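Local coordinates for protein N-acetylneuraminate lyase (Fusobacterium nucleatum subsp. nucleatum ATCC 25586, PDB 5ZKA) that belongs to the dihydrodipicolinate synthetase family of enzymes and folds as a TIM barrel, with parallel strands enclosed by a layer of helices, at residues I43-D54 against Y223-K231; K19-Y29 against V53-E64. All coordinates share one frame; numbering follows the deposited sequence.

How the contacts relate
Both contacts lie around the first strand of a TIM barrel, and both are largely buried: contact 2 pairs it with the next strand, and contact 1 packs the helices outside it. Contact 2 is the deeper, its centre about 5 Å from that of the chain against about 13 Å for contact 1; it buries 935 Å², contact 1 513 Å². Backbone bonds dominate contact 2. In contact 1 asparagines, a methionine and a lysine do the work beside exposed residues. They share Val53 and Asp54, and meet directly through Asn47 OD1 and Ser23 OG, 2.6 Å apart, and through Asn224 ND2 and Ala24 O, 2.9 Å apart, both probable hydrogen bonds.

Contact 1 (I43-D54 against Y223-K231); sequences IIRYNIDKMKVD and YNINGIRAK
Met51 packs against the backbone of Ile225 and Gly227 where two neighbouring helices of the TIM-barrel outer layer run side by side. Helices 43-49 and 223-231 have axes 9.3 Å apart and only 2° from parallel. Gly227 lets the chains come close: its CA lies 4.9 Å from Met51 CA. The bent Met51 chain carries SD to Gly227 N, which gives it a weak hydrogen bond of 3.5 Å.

Beyond the methionine, Lys231 reaches the chain that leaves the helix. A bend at chi3 (90°) turns its ammonium to Lys52 O, which NZ meets almost head-on at 2.8 Å. The same nitrogen forms a salt bridge with Asp54 OD1 at 3.1 Å, coming from above the carboxylate plane. Ile228 lays its CD1 against the carbonyl oxygens of Lys50 and Met51.

On the other flank the side-chain amides of Asn47 and Asn224 meet with their planes 79° apart. Asn47 ND2 donates to Asn224 OD1 at 3.0 Å and to Ile43 O, one turn back in its own helix, which also receives Asn47 N from the opposite face. The edge of the Tyr46 ring abuts Asn224 O, a buried oxygen without a hydrogen-bond partner, with CE2 3.4 Å from it. Water 1 links Tyr46 OH to Ile225 O.

A second shell positions these groups. Tyr46 OH also bonds Glu275, and Asp54 OD2 is taken by Ile21 N. Ser23 OG bonds to Asn47 OD1, while Asn224 ND2 donates to Ser221 O and Ala24 O.

Contact 2 (K19-Y29 against V53-E64); sequences KGIYSALMVPY and VDGLYVGGSTGE
Ile21 O is gripped by two successive amides: Asp54 N lies in its carbonyl plane at 2.9 Å, and Gly55 N adds a weak bond. The Asp54 side chain answers from the other end of the same residue, its OD2 receiving Ile21 N through the anti lone pair at 2.7 Å, nearly straight (168°). Parallel pairing of strands 20-24 and 55-58 then follows, with Ser23 at its middle: its N donates to Gly55 O, and its O accepts Tyr57 N at 2.8 Å. Tyr57 O in turn takes Leu25 N, and water 2 bridges it to Leu25 O.

Gly55 leaves room for the Tyr22 ring, whose face covers its CA in a CH-pi contact 3.9 Å from the ring centroid. Past the strands, the loop carrying Thr62, Gly63 and Glu64 lies against 24-29. In Thr62, CG2 is anti to the backbone N (chi1 -58° for OG1), which sets this methyl 3.4 Å from Ala24 O and beside Met26 CG, while OG1 bonds to O1 of the modified lysine at position 178. Ser61 N holds O2 of that residue, so this loop helps to bind the modified group. Tyr29 OH donates to Gly63 O at 2.7 Å, nearly along the C=O axis. The Glu64 side chain slides past this phenol, carboxylate and ring planes 65° apart; OE2 forms a salt bridge with Lys269 and OE1 accepts the backbone N of Arg283.

The pair forms the two strands of a beta-alpha-beta unit whose right-handed crossover runs through helix 37-49. Strand 89-93 continues the sheet beyond 55-58 and strand 217-220 beyond 20-24; helix 223-237 packs on Ile21, Ser23 and Met26, and helix 264-274 on Met26 and Tyr29.

Contact 1 (I43-D54 against Y223-K231)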
# COMPACT_ATOMS: atom_id res chain seq x y z
N ILE A 43 -18.09 19.16 18.86
CA ILE A 43 -17.23 18.43 17.94
C ILE A 43 -17.86 18.38 16.55
O ILE A 43 -17.17 18.54 15.53
CB ILE A 43 -16.94 17.02 18.47
CG1 ILE A 43 -16.14 17.08 19.77
CG2 ILE A 43 -16.20 16.19 17.42
CD1 ILE A 43 -15.89 15.69 20.39
N ILE A 44 -19.17 18.14 16.49
CA ILE A 44 -19.88 18.15 15.22
C ILE A 44 -19.75 19.51 14.55
O ILE A 44 -19.44 19.60 13.35
CB ILE A 44 -21.36 17.77 15.44
CG1 ILE A 44 -21.48 16.30 15.86
CG2 ILE A 44 -22.17 18.04 14.19
CD1 ILE A 44 -22.81 15.95 16.51
N ARG A 45 -20.01 20.59 15.30
CA ARG A 45 -19.91 21.93 14.72
C ARG A 45 -18.50 22.21 14.20
O ARG A 45 -18.32 22.78 13.13
CB ARG A 45 -20.33 22.99 15.74
CG ARG A 45 -21.82 23.01 16.04
CD ARG A 45 -22.58 24.10 15.26
NE ARG A 45 -22.45 23.96 13.81
CZ ARG A 45 -23.18 23.14 13.06
NH1 ARG A 45 -24.10 22.36 13.61
NH2 ARG A 45 -22.98 23.08 11.74
N TYR A 46 -17.47 21.79 14.96
CA TYR A 46 -16.10 21.99 14.50
C TYR A 46 -15.84 21.27 13.18
O TYR A 46 -15.25 21.85 12.25
CB TYR A 46 -15.12 21.51 15.57
CG TYR A 46 -13.68 21.88 15.31
CD1 TYR A 46 -13.21 23.16 15.57
CD2 TYR A 46 -12.77 20.94 14.84
CE1 TYR A 46 -11.88 23.50 15.33
CE2 TYR A 46 -11.46 21.26 14.61
CZ TYR A 46 -11.02 22.55 14.86
OH TYR A 46 -9.69 22.86 14.63
N ASN A 47 -16.29 20.02 13.06
CA ASN A 47 -16.07 19.27 11.82
C ASN A 47 -16.76 19.93 10.63
O ASN A 47 -16.18 20.06 9.55
CB ASN A 47 -16.56 17.84 11.99
CG ASN A 47 -15.50 16.95 12.57
OD1 ASN A 47 -14.56 16.56 11.88
ND2 ASN A 47 -15.63 16.62 13.85
N ILE A 48 -18.02 20.33 10.80
CA ILE A 48 -18.77 20.88 9.68
C ILE A 48 -18.27 22.29 9.34
O ILE A 48 -18.06 22.63 8.17
CB ILE A 48 -20.27 20.88 9.99
CG1 ILE A 48 -20.79 19.45 10.19
CG2 ILE A 48 -21.04 21.60 8.88
CD1 ILE A 48 -22.21 19.41 10.78
N ASP A 49 -18.11 23.14 10.36
CA ASP A 49 -17.86 24.55 10.13
C ASP A 49 -16.39 24.88 9.91
O ASP A 49 -16.08 25.84 9.18
CB ASP A 49 -18.38 25.40 11.30
CG ASP A 49 -19.87 25.23 11.54
OD1 ASP A 49 -20.60 24.77 10.64
OD2 ASP A 49 -20.32 25.58 12.66
N LYS A 50 -15.47 24.16 10.54
CA LYS A 50 -14.05 24.50 10.46
C LYS A 50 -13.23 23.50 9.65
O LYS A 50 -12.37 23.91 8.86
CB LYS A 50 -13.45 24.63 11.86
CG LYS A 50 -14.12 25.72 12.73
CD LYS A 50 -14.09 27.08 12.05
CE LYS A 50 -14.93 28.09 12.84
NZ LYS A 50 -14.96 29.45 12.19
N MET A 51 -13.46 22.20 9.84
CA MET A 51 -12.81 21.21 8.98
C MET A 51 -13.44 21.13 7.60
O MET A 51 -12.81 20.62 6.68
CB MET A 51 -12.84 19.83 9.65
CG MET A 51 -12.14 19.78 11.02
SD MET A 51 -10.35 20.12 10.98
CE MET A 51 -10.29 21.92 11.26
N LYS A 52 -14.67 21.65 7.44
CA LYS A 52 -15.36 21.65 6.15
C LYS A 52 -15.46 20.25 5.55
O LYS A 52 -15.40 20.07 4.33
CB LYS A 52 -14.68 22.61 5.16
CG LYS A 52 -14.70 24.06 5.59
CD LYS A 52 -16.11 24.56 5.76
CE LYS A 52 -16.11 26.09 5.86
NZ LYS A 52 -17.49 26.65 5.88
N VAL A 53 -15.65 19.24 6.41
CA VAL A 53 -15.79 17.87 5.91
C VAL A 53 -17.03 17.77 5.03
O VAL A 53 -17.99 18.53 5.17
CB VAL A 53 -15.87 16.84 7.04
CG1 VAL A 53 -14.60 16.84 7.87
CG2 VAL A 53 -17.10 17.11 7.89
N ASP A 54 -16.98 16.83 4.10
CA ASP A 54 -18.14 16.50 3.27
C ASP A 54 -19.14 15.61 3.99
O ASP A 54 -20.30 15.55 3.56
CB ASP A 54 -17.67 15.81 1.98
CG ASP A 54 -16.64 16.63 1.23
OD1 ASP A 54 -16.99 17.76 0.83
OD2 ASP A 54 -15.49 16.16 1.04
N TYR A 223 -9.32 13.43 10.50
CA TYR A 223 -9.98 14.54 9.84
C TYR A 223 -10.74 15.41 10.83
O TYR A 223 -11.10 16.54 10.49
CB TYR A 223 -10.89 14.02 8.73
CG TYR A 223 -10.17 13.07 7.77
CD1 TYR A 223 -8.81 13.23 7.50
CD2 TYR A 223 -10.83 12.00 7.19
CE1 TYR A 223 -8.13 12.35 6.64
CE2 TYR A 223 -10.16 11.12 6.33
CZ TYR A 223 -8.82 11.30 6.06
OH TYR A 223 -8.17 10.42 5.22
N ASN A 224 -10.97 14.91 12.06
CA ASN A 224 -11.55 15.74 13.12
C ASN A 224 -10.70 16.98 13.38
O ASN A 224 -11.22 18.01 13.82
CB ASN A 224 -11.68 14.93 14.42
CG ASN A 224 -12.84 13.93 14.39
OD1 ASN A 224 -13.99 14.28 14.64
ND2 ASN A 224 -12.52 12.65 14.12
N ILE A 225 -9.39 16.89 13.15
CA ILE A 225 -8.50 18.03 13.38
C ILE A 225 -7.66 18.39 12.17
O ILE A 225 -7.11 19.52 12.12
CB ILE A 225 -7.58 17.75 14.59
CG1 ILE A 225 -6.80 16.45 14.36
CG2 ILE A 225 -8.39 17.66 15.88
CD1 ILE A 225 -5.64 16.25 15.33
N ASN A 226 -7.50 17.51 11.18
CA ASN A 226 -6.64 17.76 10.03
C ASN A 226 -7.41 17.67 8.71
O ASN A 226 -6.84 17.37 7.66
CB ASN A 226 -5.44 16.81 10.02
CG ASN A 226 -4.37 17.22 9.03
OD1 ASN A 226 -3.98 18.39 8.95
ND2 ASN A 226 -3.88 16.24 8.25
N GLY A 227 -8.72 17.95 8.76
CA GLY A 227 -9.56 17.80 7.58
C GLY A 227 -9.25 18.77 6.45
O GLY A 227 -9.53 18.47 5.29
N ILE A 228 -8.70 19.95 6.77
CA ILE A 228 -8.35 20.91 5.72
C ILE A 228 -7.31 20.31 4.79
O ILE A 228 -7.49 20.28 3.56
CB ILE A 228 -7.85 22.23 6.34
CG1 ILE A 228 -8.97 22.90 7.13
CG2 ILE A 228 -7.32 23.20 5.25
CD1 ILE A 228 -10.25 23.07 6.35
N ARG A 229 -6.20 19.82 5.36
CA ARG A 229 -5.15 19.20 4.55
C ARG A 229 -5.67 17.98 3.80
O ARG A 229 -5.30 17.75 2.64
CB ARG A 229 -3.96 18.79 5.42
CG ARG A 229 -2.99 19.93 5.77
CD ARG A 229 -1.74 19.36 6.45
NE ARG A 229 -0.89 20.43 6.95
CZ ARG A 229 -0.92 20.89 8.19
NH1 ARG A 229 -1.76 20.35 9.07
NH2 ARG A 229 -0.11 21.89 8.55
N ALA A 230 -6.52 17.19 4.44
CA ALA A 230 -7.02 15.97 3.80
C ALA A 230 -7.80 16.28 2.54
O ALA A 230 -7.63 15.61 1.52
CB ALA A 230 -7.89 15.18 4.78
N LYS A 231 -8.68 17.28 2.59
CA LYS A 231 -9.38 17.69 1.38
C LYS A 231 -8.41 18.20 0.32
O LYS A 231 -8.61 17.96 -0.88
CB LYS A 231 -10.43 18.76 1.71
CG LYS A 231 -11.66 18.22 2.40
CD LYS A 231 -12.74 19.29 2.48
CE LYS A 231 -13.64 19.26 1.27
NZ LYS A 231 -14.93 19.91 1.60
O HOH W 1 -7.39 21.67 14.01

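Contact 2 (K19-Y29 against V53-E64)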
# COMPACT_ATOMS: atom_id res chain seq x y z
N LYS A 19 -19.56 11.23 -2.29
CA LYS A 19 -18.11 11.32 -2.38
C LYS A 19 -17.57 12.34 -1.39
O LYS A 19 -18.27 13.27 -0.97
CB LYS A 19 -17.68 11.71 -3.79
CG LYS A 19 -18.09 10.73 -4.87
CD LYS A 19 -17.78 11.26 -6.26
CE LYS A 19 -16.79 10.36 -6.99
NZ LYS A 19 -16.57 10.82 -8.39
N GLY A 20 -16.30 12.17 -1.00
CA GLY A 20 -15.59 13.22 -0.29
C GLY A 20 -15.00 12.73 1.02
O GLY A 20 -14.92 11.52 1.29
N ILE A 21 -14.61 13.69 1.85
CA ILE A 21 -13.87 13.43 3.09
C ILE A 21 -14.85 13.38 4.26
O ILE A 21 -15.57 14.35 4.51
CB ILE A 21 -12.81 14.52 3.32
CG1 ILE A 21 -11.89 14.64 2.10
CG2 ILE A 21 -12.04 14.25 4.59
CD1 ILE A 21 -11.04 13.42 1.85
N TYR A 22 -14.88 12.25 4.97
CA TYR A 22 -15.74 12.04 6.14
C TYR A 22 -14.89 11.96 7.40
O TYR A 22 -13.96 11.15 7.47
CB TYR A 22 -16.53 10.73 6.03
CG TYR A 22 -17.63 10.69 5.00
CD1 TYR A 22 -17.35 10.77 3.65
CD2 TYR A 22 -18.96 10.52 5.39
CE1 TYR A 22 -18.35 10.73 2.70
CE2 TYR A 22 -19.98 10.46 4.45
CZ TYR A 22 -19.66 10.56 3.11
OH TYR A 22 -20.64 10.51 2.16
N SER A 23 -15.24 12.74 8.42
CA SER A 23 -14.64 12.52 9.73
C SER A 23 -15.34 11.35 10.41
O SER A 23 -16.57 11.31 10.47
CB SER A 23 -14.76 13.76 10.61
OG SER A 23 -13.82 14.75 10.24
N ALA A 24 -14.56 10.41 10.94
CA ALA A 24 -15.10 9.42 11.87
C ALA A 24 -15.29 10.14 13.18
O ALA A 24 -14.32 10.43 13.90
CB ALA A 24 -14.17 8.22 12.00
N LEU A 25 -16.54 10.48 13.47
CA LEU A 25 -16.86 11.42 14.53
C LEU A 25 -16.42 10.90 15.89
O LEU A 25 -16.80 9.81 16.31
CB LEU A 25 -18.36 11.69 14.51
CG LEU A 25 -18.87 12.74 15.49
CD1 LEU A 25 -18.32 14.11 15.08
CD2 LEU A 25 -20.39 12.75 15.51
N MET A 26 -15.62 11.70 16.59
CA MET A 26 -15.28 11.38 17.96
C MET A 26 -16.38 11.83 18.91
O MET A 26 -17.12 12.78 18.64
CB MET A 26 -13.96 12.04 18.35
CG MET A 26 -12.83 11.66 17.42
SD MET A 26 -11.29 11.41 18.30
CE MET A 26 -11.67 10.05 19.39
N VAL A 27 -16.47 11.15 20.05
CA VAL A 27 -17.54 11.36 21.01
C VAL A 27 -16.90 11.71 22.35
O VAL A 27 -16.01 10.98 22.80
CB VAL A 27 -18.46 10.14 21.16
CG1 VAL A 27 -19.52 10.40 22.25
CG2 VAL A 27 -19.11 9.84 19.83
N PRO A 28 -17.30 12.80 23.00
CA PRO A 28 -16.76 13.11 24.33
C PRO A 28 -17.57 12.45 25.42
O PRO A 28 -18.80 12.56 25.47
CB PRO A 28 -16.84 14.64 24.39
CG PRO A 28 -18.01 14.99 23.54
CD PRO A 28 -18.11 13.91 22.46
N TYR A 29 -16.87 11.76 26.32
CA TYR A 29 -17.48 11.04 27.41
C TYR A 29 -17.10 11.69 28.73
O TYR A 29 -16.01 12.26 28.86
CB TYR A 29 -17.06 9.56 27.41
CG TYR A 29 -17.48 8.84 26.15
CD1 TYR A 29 -18.79 8.36 26.00
CD2 TYR A 29 -16.59 8.66 25.09
CE1 TYR A 29 -19.19 7.71 24.82
CE2 TYR A 29 -16.98 8.01 23.92
CZ TYR A 29 -18.28 7.54 23.79
OH TYR A 29 -18.65 6.91 22.63
N VAL A 53 -15.65 19.24 6.41
CA VAL A 53 -15.79 17.87 5.91
C VAL A 53 -17.03 17.77 5.03
O VAL A 53 -17.99 18.53 5.17
CB VAL A 53 -15.87 16.84 7.04
CG1 VAL A 53 -14.60 16.84 7.87
CG2 VAL A 53 -17.10 17.11 7.89
N ASP A 54 -16.98 16.83 4.10
CA ASP A 54 -18.14 16.50 3.27
C ASP A 54 -19.14 15.61 3.99
O ASP A 54 -20.30 15.55 3.56
CB ASP A 54 -17.67 15.81 1.98
CG ASP A 54 -16.64 16.63 1.23
OD1 ASP A 54 -16.99 17.76 0.83
OD2 ASP A 54 -15.49 16.16 1.04
N GLY A 55 -18.74 14.92 5.05
CA GLY A 55 -19.65 14.00 5.71
C GLY A 55 -19.15 13.65 7.09
O GLY A 55 -18.00 13.95 7.46
N LEU A 56 -20.03 13.02 7.87
CA LEU A 56 -19.69 12.47 9.17
C LEU A 56 -20.01 10.99 9.18
O LEU A 56 -21.08 10.58 8.73
CB LEU A 56 -20.45 13.18 10.30
CG LEU A 56 -20.10 14.66 10.52
CD1 LEU A 56 -21.01 15.27 11.58
CD2 LEU A 56 -18.63 14.82 10.91
N TYR A 57 -19.06 10.19 9.67
CA TYR A 57 -19.23 8.75 9.88
C TYR A 57 -19.48 8.54 11.37
O TYR A 57 -18.56 8.69 12.18
CB TYR A 57 -17.99 8.02 9.40
CG TYR A 57 -18.10 6.53 9.34
CD1 TYR A 57 -18.67 5.89 8.24
CD2 TYR A 57 -17.58 5.74 10.36
CE1 TYR A 57 -18.73 4.50 8.18
CE2 TYR A 57 -17.65 4.36 10.30
CZ TYR A 57 -18.22 3.75 9.21
OH TYR A 57 -18.27 2.38 9.16
N VAL A 58 -20.72 8.24 11.73
CA VAL A 58 -21.15 8.24 13.12
C VAL A 58 -21.24 6.80 13.62
O VAL A 58 -21.82 5.94 12.95
CB VAL A 58 -22.50 8.96 13.28
CG1 VAL A 58 -22.87 9.05 14.76
CG2 VAL A 58 -22.44 10.36 12.66
N GLY A 59 -20.65 6.55 14.78
CA GLY A 59 -20.72 5.24 15.39
C GLY A 59 -19.63 4.28 14.98
O GLY A 59 -19.80 3.07 15.15
N GLY A 60 -18.52 4.78 14.43
CA GLY A 60 -17.42 3.93 14.04
C GLY A 60 -16.49 3.60 15.19
O GLY A 60 -16.72 3.96 16.35
N SER A 61 -15.39 2.91 14.86
CA SER A 61 -14.38 2.58 15.86
C SER A 61 -13.89 3.84 16.58
O SER A 61 -13.71 3.83 17.80
CB SER A 61 -13.21 1.85 15.21
OG SER A 61 -13.67 0.79 14.39
N THR A 62 -13.69 4.92 15.82
CA THR A 62 -13.13 6.16 16.36
C THR A 62 -14.04 6.79 17.40
O THR A 62 -13.56 7.47 18.31
CB THR A 62 -12.89 7.14 15.21
OG1 THR A 62 -12.00 6.54 14.26
CG2 THR A 62 -12.31 8.45 15.72
N GLY A 63 -15.35 6.60 17.27
CA GLY A 63 -16.26 7.11 18.27
C GLY A 63 -16.35 6.27 19.52
O GLY A 63 -17.22 6.51 20.36
N GLU A 64 -15.47 5.27 19.66
CA GLU A 64 -15.47 4.35 20.79
C GLU A 64 -16.77 3.55 20.86
O GLU A 64 -17.21 3.10 21.92
CB GLU A 64 -15.17 5.10 22.10
CG GLU A 64 -13.76 5.75 22.04
CD GLU A 64 -13.51 6.76 23.14
OE1 GLU A 64 -13.54 6.39 24.34
OE2 GLU A 64 -13.30 7.95 22.80
O HOH W 2 -17.27 7.56 14.22
O HOH W 3 -19.53 8.51 16.55
O HOH W 4 -14.48 9.02 20.35